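Local coordinates for flavin adenine dinucleotide synthase (Saccharomyces cerevisiae, PDB 2WSI), which transfers the adenylyl group of ATP to flavin mononucleotide, making the coenzyme FAD and releasing diphosphate, at residues A28-A33 against L199-S204. Numbering follows the deposited sequence.
Sequences ASTQEA and LTNIWS
Thr30 and Asn201 meet where helices 25-45 and 199-209 cross almost at right angles: their short segments run at 88° with axes 9.2 Å apart, and the CA atoms of this pair approach to 4.9 Å. Both side chains point across the gap and run antiparallel, flank to flank. Van der Waals contact is made by both branches of the threonine: Thr30 CG2 rests 3.7 Å from the backbone Asn201 O, and Thr30 OG1 comes 4.0 Å from Ser204 CB. CG2 stands anti to the backbone N and OG1 anti to the carbonyl carbon (chi1 -57°), which lets OG1 bond to Ile26 O of its own helix while facing Asn201. The end of Asn201 lies against both hydroxyls, its CG 3.6 Å from Thr30 OG1 and 3.8 Å from Ser29 OG. Water adds a polar link at the margin: it donates to Thr200 OG1 at 2.8 Å and, weakly, to Ser29 OG at 3.5 Å. Thr200 OG1 also bonds Asp198, and Ser204 OG joins Glu250 and Tyr17, the latter from helix 3-18. The arrangement is a near-orthogonal helix-helix crossing, joining the N-terminal helical region to a helix within the PAPS reductase-family domain, away from the FAD site.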
# COMPACT_ATOMS: atom_id res chain seq x y z
N ALA A 28 7.66 16.53 7.21
CA ALA A 28 6.73 17.59 6.79
C ALA A 28 6.15 17.30 5.40
O ALA A 28 4.99 17.54 5.14
CB ALA A 28 7.43 18.96 6.81
N SER A 29 7.00 16.81 4.51
CA SER A 29 6.56 16.41 3.19
C SER A 29 5.48 15.31 3.27
O SER A 29 4.51 15.31 2.52
CB SER A 29 7.74 15.86 2.41
OG SER A 29 7.31 15.28 1.22
N THR A 30 5.69 14.36 4.16
CA THR A 30 4.79 13.21 4.29
C THR A 30 3.47 13.63 4.95
O THR A 30 2.41 13.12 4.62
CB THR A 30 5.47 12.09 5.07
OG1 THR A 30 6.70 11.73 4.41
CG2 THR A 30 4.52 10.83 5.16
N GLN A 31 3.53 14.61 5.85
CA GLN A 31 2.31 15.15 6.44
C GLN A 31 1.48 15.82 5.38
O GLN A 31 0.27 15.64 5.34
CB GLN A 31 2.64 16.13 7.57
CG GLN A 31 3.18 15.40 8.81
CD GLN A 31 3.75 16.37 9.85
OE1 GLN A 31 4.21 17.46 9.51
NE2 GLN A 31 3.73 15.96 11.11
N GLU A 32 2.13 16.56 4.48
CA GLU A 32 1.41 17.14 3.36
C GLU A 32 0.82 16.09 2.40
O GLU A 32 -0.29 16.27 1.89
CB GLU A 32 2.31 18.06 2.54
CG GLU A 32 1.59 18.60 1.30
CD GLU A 32 2.48 19.50 0.45
OE1 GLU A 32 3.38 18.96 -0.24
OE2 GLU A 32 2.26 20.74 0.45
N ALA A 33 1.59 15.05 2.09
CA ALA A 33 1.07 14.01 1.19
C ALA A 33 -0.16 13.32 1.81
O ALA A 33 -1.12 12.93 1.10
CB ALA A 33 2.15 13.00 0.89
N LEU A 199 8.99 8.05 -2.69
CA LEU A 199 9.48 6.86 -2.01
C LEU A 199 9.79 7.16 -0.54
O LEU A 199 9.52 6.36 0.35
CB LEU A 199 10.70 6.31 -2.74
CG LEU A 199 11.32 5.05 -2.16
CD1 LEU A 199 10.25 3.95 -1.97
CD2 LEU A 199 12.47 4.57 -3.08
N THR A 200 10.34 8.34 -0.27
CA THR A 200 10.65 8.67 1.12
C THR A 200 9.37 8.81 1.96
O THR A 200 9.37 8.47 3.15
CB THR A 200 11.48 10.00 1.24
OG1 THR A 200 10.75 11.08 0.67
CG2 THR A 200 12.79 9.87 0.47
N ASN A 201 8.30 9.33 1.37
CA ASN A 201 7.04 9.47 2.10
C ASN A 201 6.51 8.07 2.43
O ASN A 201 6.02 7.84 3.53
CB ASN A 201 5.98 10.16 1.27
CG ASN A 201 6.34 11.59 0.87
OD1 ASN A 201 6.83 12.42 1.65
ND2 ASN A 201 6.06 11.88 -0.36
N ILE A 202 6.65 7.14 1.48
CA ILE A 202 6.09 5.80 1.67
C ILE A 202 6.79 5.14 2.87
O ILE A 202 6.13 4.69 3.81
CB ILE A 202 6.25 4.96 0.38
CG1 ILE A 202 5.30 5.50 -0.72
CG2 ILE A 202 5.97 3.48 0.69
CD1 ILE A 202 3.78 5.28 -0.37
N TRP A 203 8.12 5.11 2.88
CA TRP A 203 8.83 4.45 3.96
C TRP A 203 8.62 5.17 5.30
O TRP A 203 8.48 4.53 6.34
CB TRP A 203 10.33 4.37 3.71
CG TRP A 203 10.80 3.50 2.58
CD1 TRP A 203 11.68 3.87 1.60
CD2 TRP A 203 10.48 2.12 2.33
NE1 TRP A 203 11.91 2.80 0.75
CE2 TRP A 203 11.20 1.72 1.18
CE3 TRP A 203 9.68 1.18 2.97
CZ2 TRP A 203 11.11 0.43 0.65
CZ3 TRP A 203 9.59 -0.12 2.42
CH2 TRP A 203 10.29 -0.46 1.28
N SER A 204 8.65 6.50 5.28
CA SER A 204 8.53 7.23 6.53
C SER A 204 7.19 6.90 7.19
O SER A 204 7.15 6.63 8.38
CB SER A 204 8.60 8.74 6.32
OG SER A 204 8.30 9.38 7.54
O HOH W 1 10.39 13.81 0.71